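Local coordinates for polyketide biosynthesis cytochrome P450 PksS (Bacillus subtilis, PDB 4YZR), which is a heme-dependent cytochrome P450 monooxygenase that acts on dihydrobacillaene in the biosynthesis of the antibiotic polyketide bacillaene, at residues Pro161-Met175 and Leu185-Ile197. Numbering follows the deposited sequence.
Sequences PKEDRSQFQIWTNAM and LTNQALREFKDYI
The F and G helices of the cytochrome P450 fold, very probably helices 165-175 and 183-206, pack here, joined by a short connection. The axes of 165-175 and 185-197 come within 8.2 Å, with N-to-C directions 135° apart. Tyr196 reaches across with CG anti to its backbone N (chi1 175°), and its OH donates a 2.6 Å hydrogen bond to Asp164 OD2. OD2 lies at the phenol ring edge and receives the hydroxyl on its anti side, tilted out of the carboxylate plane. The Trp171 and Tyr196 ring planes lie obliquely at 49°. Trp171 CZ3 lies over the tyrosine ring face, 3.4 Å from Tyr196 CG. The Phe168 ring meets the Tyr196 ring obliquely, its CD1 3.9 Å from Tyr196 CE2, completing an aromatic cluster. The other end of the indole offers Trp171 NE1 to Glu192 OE1, a weak, bent bond of 3.3 Å. Gln188 NE2 gives Glu192 OE2 a shorter, straighter bond of 2.6 Å. Near the connection, Ala174 CB and Ala189 CB meet at 3.7 Å. Met175 SD makes a Met-aromatic contact over one face of Phe193, and Met175 CE, 4.0 Å from the ring centroid, adds a CH-pi contact. A water bridges Ala174 O and Thr186 OG1. Small alanines thus permit close packing near the connection. The aromatic cluster fills the wider end, where the Tyr196-Asp164 bond helps hold the phenol and probably stabilises the carboxylate's charge.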
loop_
_atom_site.group_PDB
_atom_site.type_symbol
_atom_site.label_atom_id
_atom_site.label_comp_id
_atom_site.label_asym_id
_atom_site.label_seq_id
_atom_site.Cartn_x
_atom_site.Cartn_y
_atom_site.Cartn_z
ATOM N N PRO A 161 -14.937 14.029 11.236
ATOM C CA PRO A 161 -14.996 14.535 12.610
ATOM C C PRO A 161 -14.701 13.424 13.608
ATOM O O PRO A 161 -15.047 12.237 13.344
ATOM C CB PRO A 161 -16.424 14.926 12.731
ATOM C CG PRO A 161 -17.109 14.854 11.454
ATOM C CD PRO A 161 -16.157 14.169 10.482
ATOM N N LYS A 162 -14.138 13.754 14.734
ATOM C CA LYS A 162 -13.786 12.815 15.747
ATOM C C LYS A 162 -14.989 11.934 16.165
ATOM O O LYS A 162 -14.847 10.705 16.344
ATOM C CB LYS A 162 -13.072 13.571 16.921
ATOM C CG LYS A 162 -12.314 12.786 17.965
ATOM C CD LYS A 162 -11.037 12.049 17.508
ATOM C CE LYS A 162 -10.864 10.686 18.221
ATOM N NZ LYS A 162 -11.960 9.723 17.854
ATOM N N GLU A 163 -16.172 12.527 16.193
ATOM C CA GLU A 163 -17.370 11.752 16.559
ATOM C C GLU A 163 -17.788 10.702 15.593
ATOM O O GLU A 163 -18.605 9.825 15.877
ATOM C CB GLU A 163 -18.541 12.696 16.887
ATOM C CG GLU A 163 -19.037 13.564 15.776
ATOM C CD GLU A 163 -18.284 14.917 15.617
ATOM O OE1 GLU A 163 -17.153 15.153 16.149
ATOM O OE2 GLU A 163 -18.856 15.793 14.897
ATOM N N ASP A 164 -17.214 10.743 14.398
ATOM C CA ASP A 164 -17.522 9.811 13.325
ATOM C C ASP A 164 -16.421 8.685 13.086
ATOM O O ASP A 164 -16.666 7.813 12.318
ATOM C CB ASP A 164 -17.693 10.578 12.036
ATOM C CG ASP A 164 -18.910 11.479 11.959
ATOM O OD1 ASP A 164 -19.746 11.372 12.856
ATOM O OD2 ASP A 164 -19.014 12.116 10.917
ATOM N N ARG A 165 -15.369 8.848 13.827
ATOM C CA ARG A 165 -14.197 7.986 13.558
ATOM C C ARG A 165 -14.399 6.522 13.918
ATOM O O ARG A 165 -13.943 5.658 13.169
ATOM C CB ARG A 165 -12.961 8.567 14.088
ATOM C CG ARG A 165 -12.565 9.808 13.245
ATOM C CD ARG A 165 -11.386 10.477 13.829
ATOM N NE ARG A 165 -11.187 11.821 13.301
ATOM C CZ ARG A 165 -10.167 12.592 13.560
ATOM N NH1 ARG A 165 -9.261 12.297 14.468
ATOM N NH2 ARG A 165 -10.200 13.765 12.966
ATOM N N SER A 166 -15.069 6.235 15.034
ATOM C CA SER A 166 -15.283 4.854 15.363
ATOM C C SER A 166 -16.082 4.154 14.327
ATOM O O SER A 166 -15.768 3.003 13.892
ATOM C CB SER A 166 -15.972 4.716 16.733
ATOM O OG SER A 166 -15.112 5.077 17.751
ATOM N N GLN A 167 -17.161 4.792 13.817
ATOM C CA GLN A 167 -17.930 4.269 12.778
ATOM C C GLN A 167 -17.131 4.149 11.436
ATOM O O GLN A 167 -17.274 3.181 10.689
ATOM C CB GLN A 167 -19.219 5.115 12.586
ATOM C CG GLN A 167 -20.088 4.658 11.475
ATOM C CD GLN A 167 -20.686 3.283 11.703
ATOM O OE1 GLN A 167 -21.598 3.133 12.571
ATOM N NE2 GLN A 167 -20.236 2.300 11.061
ATOM N N PHE A 168 -16.399 5.226 11.156
ATOM C CA PHE A 168 -15.583 5.206 9.928
ATOM C C PHE A 168 -14.577 4.012 9.906
ATOM O O PHE A 168 -14.480 3.405 8.876
ATOM C CB PHE A 168 -14.879 6.553 9.818
ATOM C CG PHE A 168 -14.271 6.839 8.462
ATOM C CD1 PHE A 168 -15.102 7.087 7.408
ATOM C CD2 PHE A 168 -12.937 6.849 8.295
ATOM C CE1 PHE A 168 -14.574 7.388 6.144
ATOM C CE2 PHE A 168 -12.377 7.152 7.028
ATOM C CZ PHE A 168 -13.185 7.360 5.984
ATOM N N GLN A 169 -14.054 3.702 11.053
ATOM C CA GLN A 169 -13.133 2.569 11.215
ATOM C C GLN A 169 -13.876 1.316 10.889
ATOM O O GLN A 169 -13.383 0.404 10.155
ATOM C CB GLN A 169 -12.504 2.567 12.580
ATOM C CG GLN A 169 -11.446 1.412 12.675
ATOM C CD GLN A 169 -10.499 1.691 13.803
ATOM O OE1 GLN A 169 -10.916 1.845 14.948
ATOM N NE2 GLN A 169 -9.215 1.864 13.477
ATOM N N ILE A 170 -15.078 1.114 11.403
ATOM C CA ILE A 170 -15.833 -0.104 11.102
ATOM C C ILE A 170 -16.105 -0.225 9.653
ATOM O O ILE A 170 -15.868 -1.299 9.059
ATOM C CB ILE A 170 -17.171 -0.199 11.909
ATOM C CG1 ILE A 170 -16.881 -0.224 13.381
ATOM C CG2 ILE A 170 -18.029 -1.375 11.462
ATOM C CD1 ILE A 170 -18.182 -0.012 14.248
ATOM N N TRP A 171 -16.558 0.818 8.962
ATOM C CA TRP A 171 -16.841 0.719 7.584
ATOM C C TRP A 171 -15.573 0.418 6.740
ATOM O O TRP A 171 -15.625 -0.397 5.842
ATOM C CB TRP A 171 -17.456 1.989 7.041
ATOM C CG TRP A 171 -18.831 2.280 7.475
ATOM C CD1 TRP A 171 -19.855 1.405 7.600
ATOM C CD2 TRP A 171 -19.363 3.598 7.658
ATOM N NE1 TRP A 171 -21.015 2.122 7.966
ATOM C CE2 TRP A 171 -20.735 3.460 7.977
ATOM C CE3 TRP A 171 -18.811 4.863 7.611
ATOM C CZ2 TRP A 171 -21.550 4.590 8.252
ATOM C CZ3 TRP A 171 -19.659 5.983 7.891
ATOM C CH2 TRP A 171 -20.962 5.826 8.181
ATOM N N THR A 172 -14.506 1.167 7.055
ATOM C CA THR A 172 -13.271 1.055 6.218
ATOM C C THR A 172 -12.654 -0.296 6.381
ATOM O O THR A 172 -12.139 -0.885 5.402
ATOM C CB THR A 172 -12.322 2.189 6.441
ATOM O OG1 THR A 172 -11.946 2.235 7.813
ATOM C CG2 THR A 172 -12.921 3.518 5.949
ATOM N N ASN A 173 -12.702 -0.877 7.583
ATOM C CA ASN A 173 -12.273 -2.260 7.763
ATOM C C ASN A 173 -13.122 -3.275 7.007
ATOM O O ASN A 173 -12.632 -4.231 6.338
ATOM C CB ASN A 173 -12.245 -2.636 9.215
ATOM C CG ASN A 173 -11.116 -2.094 9.963
ATOM O OD1 ASN A 173 -10.173 -1.530 9.400
ATOM N ND2 ASN A 173 -11.225 -2.151 11.269
ATOM N N ALA A 174 -14.437 -3.143 7.067
ATOM C CA ALA A 174 -15.316 -4.093 6.412
ATOM C C ALA A 174 -15.278 -3.982 4.945
ATOM O O ALA A 174 -15.425 -4.987 4.185
ATOM C CB ALA A 174 -16.744 -3.888 6.935
ATOM N N MET A 175 -15.082 -2.778 4.395
ATOM C CA MET A 175 -15.288 -2.615 2.983
ATOM C C MET A 175 -14.163 -3.181 2.082
ATOM O O MET A 175 -14.389 -3.272 0.890
ATOM C CB MET A 175 -15.598 -1.127 2.664
ATOM C CG MET A 175 -14.355 -0.273 2.640
ATOM S SD MET A 175 -14.868 1.452 2.579
ATOM C CE MET A 175 -13.270 2.163 2.226
ATOM N N LEU A 185 -21.897 -8.647 2.632
ATOM C CA LEU A 185 -21.598 -7.747 3.783
ATOM C C LEU A 185 -20.524 -6.658 3.412
ATOM O O LEU A 185 -20.632 -5.514 3.829
ATOM C CB LEU A 185 -21.055 -8.499 4.965
ATOM C CG LEU A 185 -21.938 -9.502 5.697
ATOM C CD1 LEU A 185 -21.144 -10.150 6.828
ATOM C CD2 LEU A 185 -23.158 -8.721 6.205
ATOM N N THR A 186 -19.549 -7.042 2.615
ATOM C CA THR A 186 -18.569 -6.091 2.110
ATOM C C THR A 186 -19.261 -5.035 1.204
ATOM O O THR A 186 -19.027 -3.795 1.304
ATOM C CB THR A 186 -17.505 -6.878 1.372
ATOM O OG1 THR A 186 -16.884 -7.750 2.306
ATOM C CG2 THR A 186 -16.439 -5.914 0.772
ATOM N N ASN A 187 -20.150 -5.484 0.303
ATOM C CA ASN A 187 -20.886 -4.606 -0.590
ATOM C C ASN A 187 -21.731 -3.635 0.153
ATOM O O ASN A 187 -21.945 -2.468 -0.232
ATOM C CB ASN A 187 -21.771 -5.418 -1.571
ATOM C CG ASN A 187 -20.962 -6.089 -2.658
ATOM O OD1 ASN A 187 -21.528 -6.857 -3.467
ATOM N ND2 ASN A 187 -19.656 -5.825 -2.700
ATOM N N GLN A 188 -22.300 -4.131 1.263
ATOM C CA GLN A 188 -23.052 -3.279 2.155
ATOM C C GLN A 188 -22.221 -2.120 2.818
ATOM O O GLN A 188 -22.640 -0.984 2.840
ATOM C CB GLN A 188 -23.856 -4.098 3.167
ATOM C CG GLN A 188 -24.339 -3.271 4.362
ATOM C CD GLN A 188 -25.788 -3.425 4.790
ATOM O OE1 GLN A 188 -26.516 -4.371 4.435
ATOM N NE2 GLN A 188 -26.177 -2.542 5.657
ATOM N N ALA A 189 -21.076 -2.492 3.293
ATOM C CA ALA A 189 -20.152 -1.501 3.883
ATOM C C ALA A 189 -19.720 -0.493 2.855
ATOM O O ALA A 189 -19.617 0.673 3.170
ATOM C CB ALA A 189 -18.969 -2.166 4.487
ATOM N N LEU A 190 -19.515 -0.963 1.617
ATOM C CA LEU A 190 -19.271 -0.028 0.480
ATOM C C LEU A 190 -20.328 0.969 0.252
ATOM O O LEU A 190 -20.055 2.169 0.101
ATOM C CB LEU A 190 -18.927 -0.770 -0.802
ATOM C CG LEU A 190 -17.637 -1.601 -0.763
ATOM C CD1 LEU A 190 -17.529 -2.723 -1.824
ATOM C CD2 LEU A 190 -16.462 -0.662 -0.935
ATOM N N ARG A 191 -21.603 0.501 0.243
ATOM C CA ARG A 191 -22.758 1.353 0.087
ATOM C C ARG A 191 -22.850 2.343 1.222
ATOM O O ARG A 191 -23.093 3.512 0.988
ATOM C CB ARG A 191 -24.084 0.508 -0.036
ATOM N N GLU A 192 -22.549 1.920 2.455
ATOM C CA GLU A 192 -22.630 2.840 3.586
ATOM C C GLU A 192 -21.500 3.975 3.631
ATOM O O GLU A 192 -21.736 5.110 3.998
ATOM C CB GLU A 192 -22.636 2.072 4.913
ATOM C CG GLU A 192 -23.958 1.241 4.993
ATOM C CD GLU A 192 -24.020 0.256 6.094
ATOM O OE1 GLU A 192 -22.992 -0.108 6.618
ATOM O OE2 GLU A 192 -25.164 -0.216 6.366
ATOM N N PHE A 193 -20.302 3.525 3.218
ATOM C CA PHE A 193 -19.146 4.427 3.046
ATOM C C PHE A 193 -19.563 5.481 2.021
ATOM O O PHE A 193 -19.410 6.649 2.223
ATOM C CB PHE A 193 -17.997 3.631 2.597
ATOM C CG PHE A 193 -16.821 4.496 2.137
ATOM C CD1 PHE A 193 -15.977 5.025 3.048
ATOM C CD2 PHE A 193 -16.566 4.715 0.810
ATOM C CE1 PHE A 193 -14.894 5.794 2.641
ATOM C CE2 PHE A 193 -15.500 5.532 0.425
ATOM C CZ PHE A 193 -14.687 6.050 1.364
ATOM N N LYS A 194 -20.127 5.029 0.902
ATOM C CA LYS A 194 -20.570 5.956 -0.133
ATOM C C LYS A 194 -21.580 6.947 0.293
ATOM O O LYS A 194 -21.497 8.109 0.004
ATOM C CB LYS A 194 -21.131 5.139 -1.311
ATOM C CG LYS A 194 -21.655 6.020 -2.434
ATOM C CD LYS A 194 -22.701 5.247 -3.219
ATOM C CE LYS A 194 -23.371 6.061 -4.301
ATOM N NZ LYS A 194 -23.328 5.345 -5.612
ATOM N N ASP A 195 -22.570 6.491 1.086
ATOM C CA ASP A 195 -23.615 7.430 1.533
ATOM C C ASP A 195 -23.071 8.449 2.508
ATOM O O ASP A 195 -23.446 9.610 2.518
ATOM C CB ASP A 195 -24.814 6.693 2.147
ATOM C CG ASP A 195 -25.573 5.878 1.139
ATOM O OD1 ASP A 195 -25.651 6.324 -0.036
ATOM O OD2 ASP A 195 -26.142 4.800 1.533
ATOM N N TYR A 196 -22.072 8.001 3.341
ATOM C CA TYR A 196 -21.489 8.868 4.260
ATOM C C TYR A 196 -20.679 9.966 3.510
ATOM O O TYR A 196 -20.741 11.147 3.818
ATOM C CB TYR A 196 -20.590 8.072 5.271
ATOM C CG TYR A 196 -19.868 8.906 6.191
ATOM C CD1 TYR A 196 -20.450 9.514 7.307
ATOM C CD2 TYR A 196 -18.491 9.103 6.036
ATOM C CE1 TYR A 196 -19.689 10.327 8.137
ATOM C CE2 TYR A 196 -17.755 9.843 6.858
ATOM C CZ TYR A 196 -18.333 10.526 7.945
ATOM O OH TYR A 196 -17.626 11.356 8.803
ATOM N N ILE A 197 -19.826 9.528 2.581
ATOM C CA ILE A 197 -19.042 10.535 1.895
ATOM C C ILE A 197 -19.867 11.428 0.990
ATOM O O ILE A 197 -19.541 12.569 0.861
ATOM C CB ILE A 197 -17.824 9.910 1.181
ATOM C CG1 ILE A 197 -18.171 9.013 0.125
ATOM C CG2 ILE A 197 -16.785 9.305 2.188
ATOM C CD1 ILE A 197 -17.004 8.692 -0.869
HETATM O O HOH W 1 -16.989 -7.269 4.919
#